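Structure-specific endonuclease subunit SLX1 (Candida glabrata, PDB 4XLG) probably acts as the catalytic subunit of the SLX1-SLX4 endonuclease, nicking branched duplex DNA close to junctions with single-stranded DNA during repair and recombination. Local coordinates at residues P8-C13 against N192-T197; S24-S29 against R38-S43; Y67-R72 against L76-A81; L128-F133 against E139-D144. The protein carries 1 engineered substitution. One frame throughout, in Å; residues are numbered along the deposited sequence.

Contact 1 (P8-C13 against N192-T197); sequences PDFYGC and NLYSTT
Phe10 meets the helix at Tyr194 and Thr197. Its CG lies opposite the backbone N (chi1 -173°), which carries the ring out to the helix. CB comes first: it sits in the plane of the Tyr194 ring, at its edge, 3.7 Å from Tyr194 CE1. Phe10 CG is 3.8 Å from Tyr194 CD1, which stands over one face of the Phe10 ring, toward the rim. Phe10 CD1 lies 3.9 Å from Tyr194 CE1. The pair is edge-to-face, with ring planes at 82°, and Tyr194 gives the edge. Thr197 CG2 lies at the edge of the Phe10 ring, near its plane, 4.1 Å from Phe10 CD2. The other ring face lies against Tyr67, with Phe10 CE2 near Tyr67 CD2. Thr197 OG1 hydrogen-bonds back to Leu193 O within the helix (2.8 Å). Thr197 N reaches the same oxygen from the opposite face of its plane. The chain entering the first strand of the GIY-YIG domain packs here on the long helix 176-213.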
loop_
_atom_site.group_PDB
_atom_site.type_symbol
_atom_site.label_atom_id
_atom_site.label_comp_id
_atom_site.label_asym_id
_atom_site.label_seq_id
_atom_site.Cartn_x
_atom_site.Cartn_y
_atom_site.Cartn_z
ATOM N N PRO B 8 -0.576 7.444 3.681
ATOM C CA PRO B 8 -0.444 7.234 5.143
ATOM C C PRO B 8 0.949 6.870 5.549
ATOM O O PRO B 8 1.659 6.135 4.831
ATOM C CB PRO B 8 -1.358 6.011 5.448
ATOM C CG PRO B 8 -2.427 6.114 4.320
ATOM C CD PRO B 8 -1.630 6.607 3.072
ATOM N N ASP B 9 1.355 7.392 6.708
ATOM C CA ASP B 9 2.604 6.935 7.305
ATOM C C ASP B 9 2.579 5.434 7.513
ATOM O O ASP B 9 3.579 4.766 7.331
ATOM C CB ASP B 9 2.845 7.653 8.668
ATOM C CG ASP B 9 2.900 9.168 8.505
ATOM O OD1 ASP B 9 3.266 9.685 7.399
ATOM O OD2 ASP B 9 2.527 9.876 9.442
ATOM N N PHE B 10 1.451 4.933 7.998
ATOM C CA PHE B 10 1.251 3.506 8.154
ATOM C C PHE B 10 -0.205 3.181 7.958
ATOM O O PHE B 10 -1.063 3.831 8.545
ATOM C CB PHE B 10 1.692 3.039 9.577
ATOM C CG PHE B 10 1.653 1.511 9.732
ATOM C CD1 PHE B 10 0.471 0.835 10.063
ATOM C CD2 PHE B 10 2.795 0.793 9.452
ATOM C CE1 PHE B 10 0.439 -0.613 10.139
ATOM C CE2 PHE B 10 2.807 -0.654 9.559
ATOM C CZ PHE B 10 1.627 -1.337 9.901
ATOM N N TYR B 11 -0.515 2.184 7.126
ATOM C CA TYR B 11 -1.908 1.738 7.094
ATOM C C TYR B 11 -1.788 0.261 6.740
ATOM O O TYR B 11 -1.151 -0.083 5.721
ATOM C CB TYR B 11 -2.768 2.524 6.046
ATOM C CG TYR B 11 -4.181 2.751 6.578
ATOM C CD1 TYR B 11 -5.097 1.642 6.710
ATOM C CD2 TYR B 11 -4.569 3.993 7.038
ATOM C CE1 TYR B 11 -6.382 1.851 7.270
ATOM C CE2 TYR B 11 -5.832 4.208 7.571
ATOM C CZ TYR B 11 -6.706 3.120 7.698
ATOM O OH TYR B 11 -7.948 3.368 8.247
ATOM N N GLY B 12 -2.394 -0.609 7.549
ATOM C CA GLY B 12 -2.151 -2.023 7.321
ATOM C C GLY B 12 -3.452 -2.799 7.475
ATOM O O GLY B 12 -4.374 -2.381 8.184
ATOM N N CYS B 13 -3.503 -3.928 6.778
ATOM C CA CYS B 13 -4.598 -4.904 6.916
ATOM C C CYS B 13 -4.045 -6.105 7.666
ATOM O O CYS B 13 -3.116 -6.742 7.183
ATOM C CB CYS B 13 -5.100 -5.405 5.561
ATOM S SG CYS B 13 -6.017 -4.214 4.599
ATOM N N ASN B 192 7.178 -3.032 17.974
ATOM C CA ASN B 192 8.489 -2.829 17.357
ATOM C C ASN B 192 8.401 -2.513 15.884
ATOM O O ASN B 192 9.046 -1.537 15.418
ATOM C CB ASN B 192 9.379 -4.061 17.565
ATOM C CG ASN B 192 9.838 -4.189 19.010
ATOM O OD1 ASN B 192 9.673 -3.251 19.812
ATOM N ND2 ASN B 192 10.374 -5.373 19.366
ATOM N N LEU B 193 7.587 -3.285 15.145
ATOM C CA LEU B 193 7.431 -3.060 13.708
ATOM C C LEU B 193 6.842 -1.657 13.454
ATOM O O LEU B 193 7.358 -0.904 12.618
ATOM C CB LEU B 193 6.511 -4.113 13.056
ATOM C CG LEU B 193 6.205 -3.811 11.558
ATOM C CD1 LEU B 193 7.461 -3.999 10.675
ATOM C CD2 LEU B 193 5.060 -4.631 11.029
ATOM N N TYR B 194 5.789 -1.310 14.194
ATOM C CA TYR B 194 5.089 -0.046 13.945
ATOM C C TYR B 194 5.991 1.170 14.266
ATOM O O TYR B 194 6.134 2.099 13.453
ATOM C CB TYR B 194 3.845 0.013 14.809
ATOM C CG TYR B 194 2.996 1.243 14.678
ATOM C CD1 TYR B 194 2.504 1.642 13.417
ATOM C CD2 TYR B 194 2.570 1.933 15.806
ATOM C CE1 TYR B 194 1.664 2.737 13.292
ATOM C CE2 TYR B 194 1.714 3.046 15.688
ATOM C CZ TYR B 194 1.265 3.412 14.419
ATOM O OH TYR B 194 0.396 4.438 14.329
ATOM N N SER B 195 6.601 1.154 15.447
ATOM C CA SER B 195 7.306 2.375 15.917
ATOM C C SER B 195 8.551 2.533 15.060
ATOM O O SER B 195 9.009 3.667 14.737
ATOM C CB SER B 195 7.656 2.286 17.424
ATOM O OG SER B 195 6.461 2.384 18.190
ATOM N N THR B 196 9.114 1.398 14.675
ATOM C CA THR B 196 10.315 1.478 13.836
ATOM C C THR B 196 9.990 2.013 12.442
ATOM O O THR B 196 10.763 2.795 11.877
ATOM C CB THR B 196 11.009 0.106 13.712
ATOM O OG1 THR B 196 11.597 -0.259 14.995
ATOM C CG2 THR B 196 12.165 0.190 12.720
ATOM N N THR B 197 8.865 1.562 11.873
ATOM C CA THR B 197 8.445 2.010 10.538
ATOM C C THR B 197 8.256 3.529 10.558
ATOM O O THR B 197 8.750 4.237 9.670
ATOM C CB THR B 197 7.143 1.292 10.090
ATOM O OG1 THR B 197 7.452 -0.089 9.983
ATOM C CG2 THR B 197 6.696 1.789 8.692
#

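Contact 2 (S24-S29 against R38-S43); sequences SFYIGS and RQHNGS
The first torsions of Tyr26 and His40 bring their rings together. The Tyr26 ring leaves with CG opposite the backbone N (chi1 -174°). The His40 ring leaves with CG opposite its carbonyl carbon (chi1 -75°). Both bonds from the backbone point toward the other segment, and the two side chains meet at about a right angle. The closest atoms are the two CE1 carbons. Tyr26 CE1 lies 3.4 Å from His40 CE1 and 3.6 Å from His40 NE2. The approach continues to the phenol end, where Tyr26 CZ is 3.7 Å and Tyr26 OH 3.8 Å from His40 CE1. The ring planes are inclined at 61° with centroids 4.7 Å apart, an oblique pair that is neither a stack nor a T-shape. Tyr26, Ile27 and Gly28 spell the YIG signature of the GIY-YIG nuclease domain, on strand 25-30, second in the chain and outermost on one side of the sheet. His40 belongs to the helix that follows that strand. The polar end of His40 has its own partner: NE2 is hydrogen-bonded to Tyr14 OH, on the neighbouring strand 12-18, which helps to fix the rotation of the imidazole beside Tyr26. Just past His40 the helix stops. Gly42 is the first residue to leave helical geometry, and its N makes a weak bond to Arg38 O (2.8 Å).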
loop_
_atom_site.group_PDB
_atom_site.type_symbol
_atom_site.label_atom_id
_atom_site.label_comp_id
_atom_site.label_asym_id
_atom_site.label_seq_id
_atom_site.Cartn_x
_atom_site.Cartn_y
_atom_site.Cartn_z
ATOM N N SER B 24 -10.417 -19.426 15.438
ATOM C CA SER B 24 -11.056 -18.087 15.284
ATOM C C SER B 24 -10.073 -17.069 14.747
ATOM O O SER B 24 -8.980 -16.897 15.284
ATOM C CB SER B 24 -11.649 -17.518 16.603
ATOM O OG SER B 24 -12.731 -18.374 17.086
ATOM N N PHE B 25 -10.500 -16.396 13.686
ATOM C CA PHE B 25 -9.687 -15.347 13.027
ATOM C C PHE B 25 -10.475 -14.063 12.893
ATOM O O PHE B 25 -11.735 -14.079 12.923
ATOM C CB PHE B 25 -9.281 -15.845 11.602
ATOM C CG PHE B 25 -8.429 -17.098 11.642
ATOM C CD1 PHE B 25 -7.059 -16.975 11.842
ATOM C CD2 PHE B 25 -8.997 -18.365 11.521
ATOM C CE1 PHE B 25 -6.233 -18.108 11.933
ATOM C CE2 PHE B 25 -8.172 -19.527 11.612
ATOM C CZ PHE B 25 -6.802 -19.387 11.817
ATOM N N TYR B 26 -9.749 -12.977 12.628
ATOM C CA TYR B 26 -10.387 -11.689 12.436
ATOM C C TYR B 26 -9.543 -10.927 11.464
ATOM O O TYR B 26 -8.319 -10.919 11.610
ATOM C CB TYR B 26 -10.472 -10.938 13.763
ATOM C CG TYR B 26 -11.266 -9.650 13.634
ATOM C CD1 TYR B 26 -10.634 -8.469 13.280
ATOM C CD2 TYR B 26 -12.611 -9.613 13.923
ATOM C CE1 TYR B 26 -11.354 -7.274 13.131
ATOM C CE2 TYR B 26 -13.341 -8.421 13.797
ATOM C CZ TYR B 26 -12.681 -7.263 13.434
ATOM O OH TYR B 26 -13.362 -6.091 13.313
ATOM N N ILE B 27 -10.186 -10.243 10.520
ATOM C CA ILE B 27 -9.398 -9.391 9.610
ATOM C C ILE B 27 -9.847 -7.939 9.721
ATOM O O ILE B 27 -11.080 -7.672 9.699
ATOM C CB ILE B 27 -9.603 -9.867 8.139
ATOM C CG1 ILE B 27 -8.901 -11.224 7.955
ATOM C CG2 ILE B 27 -9.013 -8.813 7.095
ATOM C CD1 ILE B 27 -9.424 -11.958 6.658
ATOM N N GLY B 28 -8.905 -6.986 9.824
ATOM C CA GLY B 28 -9.350 -5.579 9.810
ATOM C C GLY B 28 -8.251 -4.713 9.226
ATOM O O GLY B 28 -7.272 -5.228 8.692
ATOM N N SER B 29 -8.430 -3.388 9.272
ATOM C CA SER B 29 -7.392 -2.504 8.749
ATOM C C SER B 29 -7.266 -1.343 9.703
ATOM O O SER B 29 -8.237 -0.986 10.394
ATOM C CB SER B 29 -7.728 -1.996 7.319
ATOM O OG SER B 29 -8.975 -1.318 7.271
ATOM N N ARG B 38 -4.875 -3.402 21.178
ATOM C CA ARG B 38 -5.411 -3.193 22.535
ATOM C C ARG B 38 -6.932 -3.098 22.581
ATOM O O ARG B 38 -7.541 -3.542 23.558
ATOM C CB ARG B 38 -4.890 -1.876 23.230
ATOM C CG ARG B 38 -3.416 -1.815 23.537
ATOM C CD ARG B 38 -3.144 -0.636 24.593
ATOM N NE ARG B 38 -3.611 0.665 24.088
ATOM C CZ ARG B 38 -2.860 1.415 23.284
ATOM N NH1 ARG B 38 -1.644 0.981 22.945
ATOM N NH2 ARG B 38 -3.306 2.573 22.829
ATOM N N GLN B 39 -7.513 -2.429 21.584
ATOM C CA GLN B 39 -8.994 -2.286 21.523
ATOM C C GLN B 39 -9.629 -3.679 21.327
ATOM O O GLN B 39 -10.636 -4.011 21.955
ATOM C CB GLN B 39 -9.399 -1.368 20.392
ATOM C CG GLN B 39 -9.102 0.130 20.745
ATOM C CD GLN B 39 -9.418 1.014 19.554
ATOM O OE1 GLN B 39 -8.883 0.816 18.460
ATOM N NE2 GLN B 39 -10.364 1.913 19.732
ATOM N N HIS B 40 -9.041 -4.476 20.457
ATOM C CA HIS B 40 -9.602 -5.840 20.260
ATOM C C HIS B 40 -9.466 -6.696 21.517
ATOM O O HIS B 40 -10.341 -7.551 21.818
ATOM C CB HIS B 40 -8.911 -6.587 19.079
ATOM C CG HIS B 40 -9.332 -6.101 17.725
ATOM N ND1 HIS B 40 -10.653 -6.081 17.314
ATOM C CD2 HIS B 40 -8.603 -5.708 16.658
ATOM C CE1 HIS B 40 -10.717 -5.644 16.072
ATOM N NE2 HIS B 40 -9.484 -5.455 15.635
ATOM N N ASN B 41 -8.372 -6.530 22.259
ATOM C CA ASN B 41 -8.109 -7.375 23.414
ATOM C C ASN B 41 -8.656 -6.883 24.716
ATOM O O ASN B 41 -8.791 -7.608 25.679
ATOM C CB ASN B 41 -6.602 -7.593 23.544
ATOM C CG ASN B 41 -6.122 -8.601 22.491
ATOM O OD1 ASN B 41 -6.950 -9.378 21.991
ATOM N ND2 ASN B 41 -4.834 -8.578 22.152
ATOM N N GLY B 42 -9.026 -5.634 24.748
ATOM C CA GLY B 42 -9.536 -5.081 25.986
ATOM C C GLY B 42 -10.924 -4.650 25.631
ATOM O O GLY B 42 -11.782 -5.476 25.398
ATOM N N SER B 43 -11.133 -3.362 25.515
ATOM C CA SER B 43 -12.385 -2.894 24.880
ATOM C C SER B 43 -12.146 -1.677 23.970
ATOM O O SER B 43 -11.083 -1.039 24.018
ATOM C CB SER B 43 -13.422 -2.548 25.943
ATOM O OG SER B 43 -12.904 -1.493 26.730
#

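Contact 3 (Y67-R72 against L76-A81); sequences YGFPSR and LQFQHA. Engineered in segment 76-81: Gln79 (natural residue Glu).
Two aromatic rings, Phe69 and Phe78, make the inner part of this contact. Phe69 points its edge at one face of Phe78, offset, with planes at 62° and centroids 5.3 Å apart. The outer end of Phe69 does the touching: CZ is 3.5 Å from Phe78 CG, and CE1 is 3.5 Å from Phe78 CB. Phe78 reaches this place with CG opposite the backbone N (chi1 -168°). Both rings also pack on Cys13, and Phe78 meets Phe123 edge-to-face. Three residues separate the segments, and 67-72 runs from the end of strand 60-67 into helix 72-84 of the GIY-YIG domain. Ser71 is the N-cap of that helix, with OG bonded to Ala74 N. Nearer the surface, Arg72 is extended from CG to NE, and Leu76 CD1 packs over one face of its guanidinium, toward the rim, 3.6 Å from Arg72 NH2. The hydrogen bond across the segments belongs to the first helical turn: Leu76 N gives to Arg72 O at 2.9 Å, with a fairly straight N-H...O angle of 162°. Leu76 CG lies 3.4 Å from the same oxygen. The engineered Gln79 is hydrogen-bonded through OE1 to Ser29 OG.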
loop_
_atom_site.group_PDB
_atom_site.type_symbol
_atom_site.label_atom_id
_atom_site.label_comp_id
_atom_site.label_asym_id
_atom_site.label_seq_id
_atom_site.Cartn_x
_atom_site.Cartn_y
_atom_site.Cartn_z
ATOM N N TYR B 67 1.097 -4.101 4.827
ATOM C CA TYR B 67 1.046 -2.641 4.956
ATOM C C TYR B 67 1.767 -2.010 3.753
ATOM O O TYR B 67 2.195 -2.723 2.830
ATOM C CB TYR B 67 1.647 -2.186 6.312
ATOM C CG TYR B 67 3.137 -2.459 6.494
ATOM C CD1 TYR B 67 3.605 -3.728 6.864
ATOM C CD2 TYR B 67 4.073 -1.417 6.324
ATOM C CE1 TYR B 67 4.962 -3.969 7.044
ATOM C CE2 TYR B 67 5.448 -1.663 6.510
ATOM C CZ TYR B 67 5.872 -2.944 6.887
ATOM O OH TYR B 67 7.220 -3.171 7.052
ATOM N N GLY B 68 1.804 -0.693 3.727
ATOM C CA GLY B 68 2.353 0.027 2.558
ATOM C C GLY B 68 1.253 0.572 1.654
ATOM O O GLY B 68 1.545 1.016 0.531
ATOM N N PHE B 69 -0.013 0.540 2.105
ATOM C CA PHE B 69 -1.121 1.006 1.260
ATOM C C PHE B 69 -1.046 2.499 0.972
ATOM O O PHE B 69 -0.681 3.270 1.848
ATOM C CB PHE B 69 -2.460 0.696 1.923
ATOM C CG PHE B 69 -2.769 -0.790 1.917
ATOM C CD1 PHE B 69 -3.263 -1.374 0.756
ATOM C CD2 PHE B 69 -2.497 -1.587 3.020
ATOM C CE1 PHE B 69 -3.520 -2.748 0.684
ATOM C CE2 PHE B 69 -2.761 -2.962 2.969
ATOM C CZ PHE B 69 -3.287 -3.549 1.798
ATOM N N PRO B 70 -1.386 2.887 -0.260
ATOM C CA PRO B 70 -1.245 4.296 -0.636
ATOM C C PRO B 70 -2.370 5.150 -0.045
ATOM O O PRO B 70 -2.315 6.376 -0.140
ATOM C CB PRO B 70 -1.321 4.270 -2.178
ATOM C CG PRO B 70 -2.059 2.950 -2.528
ATOM C CD PRO B 70 -1.577 1.993 -1.423
ATOM N N SER B 71 -3.425 4.516 0.472
ATOM C CA SER B 71 -4.550 5.281 1.039
ATOM C C SER B 71 -5.308 4.378 1.955
ATOM O O SER B 71 -5.253 3.159 1.819
ATOM C CB SER B 71 -5.523 5.819 -0.040
ATOM O OG SER B 71 -6.048 4.737 -0.846
ATOM N N ARG B 72 -6.099 4.986 2.818
ATOM C CA ARG B 72 -7.061 4.205 3.634
ATOM C C ARG B 72 -8.037 3.486 2.680
ATOM O O ARG B 72 -8.410 2.355 2.916
ATOM C CB ARG B 72 -7.842 5.175 4.559
ATOM C CG ARG B 72 -9.001 4.543 5.361
ATOM C CD ARG B 72 -9.788 5.665 6.083
ATOM N NE ARG B 72 -11.149 5.200 6.283
ATOM C CZ ARG B 72 -12.196 5.574 5.558
ATOM N NH1 ARG B 72 -12.080 6.518 4.619
ATOM N NH2 ARG B 72 -13.378 5.029 5.823
ATOM N N LEU B 76 -8.816 -0.525 2.685
ATOM C CA LEU B 76 -10.176 -1.086 2.878
ATOM C C LEU B 76 -10.572 -1.980 1.703
ATOM O O LEU B 76 -11.254 -2.995 1.857
ATOM C CB LEU B 76 -11.212 0.056 2.995
ATOM C CG LEU B 76 -11.109 0.819 4.324
ATOM C CD1 LEU B 76 -11.921 2.144 4.310
ATOM C CD2 LEU B 76 -11.533 -0.105 5.468
ATOM N N GLN B 77 -10.198 -1.575 0.499
ATOM C CA GLN B 77 -10.440 -2.449 -0.657
ATOM C C GLN B 77 -9.797 -3.815 -0.467
ATOM O O GLN B 77 -10.437 -4.844 -0.763
ATOM C CB GLN B 77 -9.923 -1.824 -1.957
ATOM C CG GLN B 77 -10.698 -0.592 -2.352
ATOM C CD GLN B 77 -10.033 0.115 -3.511
ATOM O OE1 GLN B 77 -8.898 0.564 -3.408
ATOM N NE2 GLN B 77 -10.723 0.163 -4.636
ATOM N N PHE B 78 -8.551 -3.817 -0.012
ATOM C CA PHE B 78 -7.841 -5.089 0.259
ATOM C C PHE B 78 -8.529 -5.851 1.366
ATOM O O PHE B 78 -8.813 -7.044 1.255
ATOM C CB PHE B 78 -6.384 -4.789 0.651
ATOM C CG PHE B 78 -5.513 -5.987 0.673
ATOM C CD1 PHE B 78 -5.431 -6.772 1.815
ATOM C CD2 PHE B 78 -4.710 -6.283 -0.407
ATOM C CE1 PHE B 78 -4.565 -7.875 1.858
ATOM C CE2 PHE B 78 -3.854 -7.381 -0.379
ATOM C CZ PHE B 78 -3.786 -8.189 0.763
ATOM N N GLN B 79 -8.830 -5.141 2.442
ATOM C CA GLN B 79 -9.501 -5.804 3.580
ATOM C C GLN B 79 -10.814 -6.468 3.165
ATOM O O GLN B 79 -11.091 -7.616 3.514
ATOM C CB GLN B 79 -9.796 -4.772 4.676
ATOM C CG GLN B 79 -10.491 -5.443 5.929
ATOM C CD GLN B 79 -11.230 -4.431 6.706
ATOM O OE1 GLN B 79 -10.730 -3.347 6.934
ATOM N NE2 GLN B 79 -12.464 -4.736 7.066
ATOM N N HIS B 80 -11.637 -5.734 2.433
ATOM C CA HIS B 80 -12.928 -6.295 2.065
ATOM C C HIS B 80 -12.766 -7.462 1.105
ATOM O O HIS B 80 -13.517 -8.424 1.178
ATOM C CB HIS B 80 -13.815 -5.176 1.470
ATOM C CG HIS B 80 -14.171 -4.132 2.483
ATOM N ND1 HIS B 80 -14.506 -2.837 2.147
ATOM C CD2 HIS B 80 -14.209 -4.190 3.839
ATOM C CE1 HIS B 80 -14.743 -2.146 3.251
ATOM N NE2 HIS B 80 -14.574 -2.943 4.290
ATOM N N ALA B 81 -11.795 -7.375 0.196
ATOM C CA ALA B 81 -11.573 -8.481 -0.751
ATOM C C ALA B 81 -11.096 -9.741 0.023
ATOM O O ALA B 81 -11.518 -10.884 -0.268
ATOM C CB ALA B 81 -10.540 -8.049 -1.792
#

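Contact 4 (L128-F133 against E139-D144); sequences LTLHFF and EIWKND
The Trp141 indole takes two side chains over one face, Leu130 and Phe132. Leu130 CD2 stands 3.5 Å above the indole plane, and Phe132 CE2 stands 3.6 Å above it, each toward the rim. Strand 129-132 and helix 135-143 are the first two elements of a beta-alpha-beta crossover, which ends in the parallel neighbour strand 160-168. Trp141 is thus a residue of the connecting helix laid against the sheet. The Leu130 methyl makes a CH-pi contact: CD2 is 3.9 Å from the centroid of the five-membered ring of Trp141 and 23° off its normal. The same CD2 is 3.6 Å from Trp141 CE2. Leu130 and Trp141 come from opposite directions. Phe132 crosses Trp141 at about a right angle, and its ring is tilted 43° to the five-membered ring, an oblique pair. Its tip is the closer part, with Phe132 CZ 3.4 Å from Trp141 CB and 3.5 Å from Trp141 CG. Trp141 CG lies opposite the backbone N (chi1 172°), which sends the indole toward the strand. His131 and Phe133 instead pack on helix 176-213. The indole nitrogen Trp141 NE1 is hydrogen-bonded to Thr115 OG1 of helix 107-118.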
loop_
_atom_site.group_PDB
_atom_site.type_symbol
_atom_site.label_atom_id
_atom_site.label_comp_id
_atom_site.label_asym_id
_atom_site.label_seq_id
_atom_site.Cartn_x
_atom_site.Cartn_y
_atom_site.Cartn_z
ATOM N N LEU B 128 3.276 -3.762 -1.893
ATOM C CA LEU B 128 2.960 -3.921 -0.473
ATOM C C LEU B 128 3.989 -4.766 0.255
ATOM O O LEU B 128 4.787 -5.494 -0.359
ATOM C CB LEU B 128 1.560 -4.558 -0.322
ATOM C CG LEU B 128 0.472 -3.667 -0.993
ATOM C CD1 LEU B 128 -0.804 -4.454 -1.102
ATOM C CD2 LEU B 128 0.266 -2.365 -0.099
ATOM N N THR B 129 3.948 -4.678 1.583
ATOM C CA THR B 129 4.803 -5.522 2.401
ATOM C C THR B 129 3.932 -6.467 3.208
ATOM O O THR B 129 3.014 -6.010 3.909
ATOM C CB THR B 129 5.684 -4.676 3.361
ATOM O OG1 THR B 129 6.624 -3.923 2.563
ATOM C CG2 THR B 129 6.475 -5.575 4.391
ATOM N N LEU B 130 4.236 -7.765 3.129
ATOM C CA LEU B 130 3.542 -8.770 3.946
ATOM C C LEU B 130 4.484 -9.109 5.131
ATOM O O LEU B 130 5.574 -9.640 4.925
ATOM C CB LEU B 130 3.239 -10.024 3.091
ATOM C CG LEU B 130 2.863 -11.287 3.886
ATOM C CD1 LEU B 130 1.600 -11.039 4.730
ATOM C CD2 LEU B 130 2.694 -12.410 2.837
ATOM N N HIS B 131 4.044 -8.819 6.353
ATOM C CA HIS B 131 4.905 -9.017 7.522
ATOM C C HIS B 131 4.282 -10.064 8.449
ATOM O O HIS B 131 3.104 -9.902 8.833
ATOM C CB HIS B 131 5.044 -7.724 8.337
ATOM C CG HIS B 131 5.926 -7.912 9.541
ATOM N ND1 HIS B 131 7.305 -7.853 9.472
ATOM C CD2 HIS B 131 5.628 -8.268 10.824
ATOM C CE1 HIS B 131 7.821 -8.144 10.654
ATOM N NE2 HIS B 131 6.823 -8.378 11.497
ATOM N N PHE B 132 5.068 -11.077 8.834
ATOM C CA PHE B 132 4.613 -12.077 9.831
ATOM C C PHE B 132 5.184 -11.844 11.220
ATOM O O PHE B 132 6.379 -11.571 11.370
ATOM C CB PHE B 132 5.026 -13.504 9.371
ATOM C CG PHE B 132 4.300 -13.914 8.146
ATOM C CD1 PHE B 132 3.001 -14.428 8.262
ATOM C CD2 PHE B 132 4.866 -13.762 6.886
ATOM C CE1 PHE B 132 2.260 -14.809 7.121
ATOM C CE2 PHE B 132 4.161 -14.180 5.714
ATOM C CZ PHE B 132 2.844 -14.687 5.826
ATOM N N PHE B 133 4.326 -11.944 12.229
ATOM C CA PHE B 133 4.753 -11.854 13.616
ATOM C C PHE B 133 4.898 -13.226 14.219
ATOM O O PHE B 133 5.351 -13.392 15.375
ATOM C CB PHE B 133 3.729 -11.089 14.429
ATOM C CG PHE B 133 3.526 -9.677 13.951
ATOM C CD1 PHE B 133 4.511 -8.693 14.248
ATOM C CD2 PHE B 133 2.380 -9.331 13.211
ATOM C CE1 PHE B 133 4.317 -7.363 13.825
ATOM C CE2 PHE B 133 2.164 -7.987 12.780
ATOM C CZ PHE B 133 3.139 -6.999 13.096
ATOM N N GLU B 139 5.515 -19.990 7.866
ATOM C CA GLU B 139 5.869 -21.239 7.216
ATOM C C GLU B 139 4.676 -21.821 6.456
ATOM O O GLU B 139 4.840 -22.360 5.356
ATOM C CB GLU B 139 6.389 -22.253 8.234
ATOM C CG GLU B 139 7.782 -21.950 8.754
ATOM C CD GLU B 139 8.276 -23.018 9.709
ATOM O OE1 GLU B 139 7.993 -24.216 9.474
ATOM O OE2 GLU B 139 8.936 -22.665 10.698
ATOM N N ILE B 140 3.486 -21.714 7.040
ATOM C CA ILE B 140 2.289 -22.208 6.349
ATOM C C ILE B 140 2.056 -21.376 5.084
ATOM O O ILE B 140 1.738 -21.910 4.026
ATOM C CB ILE B 140 1.024 -22.127 7.230
ATOM C CG1 ILE B 140 1.098 -23.133 8.392
ATOM C CG2 ILE B 140 -0.221 -22.352 6.365
ATOM C CD1 ILE B 140 0.035 -22.890 9.468
ATOM N N TRP B 141 2.252 -20.064 5.190
ATOM C CA TRP B 141 2.086 -19.218 3.998
ATOM C C TRP B 141 3.096 -19.604 2.919
ATOM O O TRP B 141 2.762 -19.755 1.725
ATOM C CB TRP B 141 2.218 -17.723 4.345
ATOM C CG TRP B 141 2.234 -16.837 3.076
ATOM C CD1 TRP B 141 1.131 -16.392 2.376
ATOM C CD2 TRP B 141 3.375 -16.339 2.369
ATOM N NE1 TRP B 141 1.527 -15.660 1.281
ATOM C CE2 TRP B 141 2.892 -15.610 1.250
ATOM C CE3 TRP B 141 4.760 -16.426 2.573
ATOM C CZ2 TRP B 141 3.746 -14.960 0.352
ATOM C CZ3 TRP B 141 5.594 -15.806 1.662
ATOM C CH2 TRP B 141 5.088 -15.082 0.576
ATOM N N LYS B 142 4.339 -19.798 3.339
ATOM C CA LYS B 142 5.402 -20.124 2.397
ATOM C C LYS B 142 5.172 -21.474 1.751
ATOM O O LYS B 142 5.483 -21.668 0.556
ATOM C CB LYS B 142 6.739 -20.095 3.121
ATOM C CG LYS B 142 7.908 -19.737 2.243
ATOM C CD LYS B 142 8.947 -18.978 3.061
ATOM C CE LYS B 142 9.441 -19.825 4.228
ATOM N NZ LYS B 142 10.546 -19.160 4.969
ATOM N N ASN B 143 4.630 -22.412 2.525
ATOM C CA ASN B 143 4.361 -23.746 1.984
ATOM C C ASN B 143 3.387 -23.688 0.816
ATOM O O ASN B 143 3.441 -24.551 -0.076
ATOM C CB ASN B 143 3.813 -24.663 3.060
ATOM C CG ASN B 143 4.893 -25.158 4.005
ATOM O OD1 ASN B 143 6.077 -25.135 3.674
ATOM N ND2 ASN B 143 4.485 -25.605 5.195
ATOM N N ASP B 144 2.505 -22.680 0.829
ATOM C CA ASP B 144 1.682 -22.335 -0.334
ATOM C C ASP B 144 0.976 -23.589 -0.847
ATOM O O ASP B 144 1.173 -23.996 -1.988
ATOM C CB ASP B 144 2.554 -21.690 -1.425
ATOM C CG ASP B 144 1.754 -21.188 -2.612
ATOM O OD1 ASP B 144 0.560 -20.880 -2.425
ATOM O OD2 ASP B 144 2.327 -21.097 -3.732
#

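Contacts 2, 3 and 4 follow one another in the chain, all between the two segments of contact 1. Contact 1 brings the long helix from late in the chain back onto the start of the nuclease domain. Contacts 1, 2 and 4 share the five-stranded mixed sheet, and contact 3 continues from its strand 60-67. Helices lie on both sides of this sheet: 33-41 and the long 176-213 on one, 72-84, 107-118 and 135-143 on the other. Centres of contacts 1 and 3 are about 13 Å apart, those of contacts 2 and 4 about 20 Å. Contact 3 touches each of the others; contacts 2 and 4 do not touch. None of the four includes a zinc ligand.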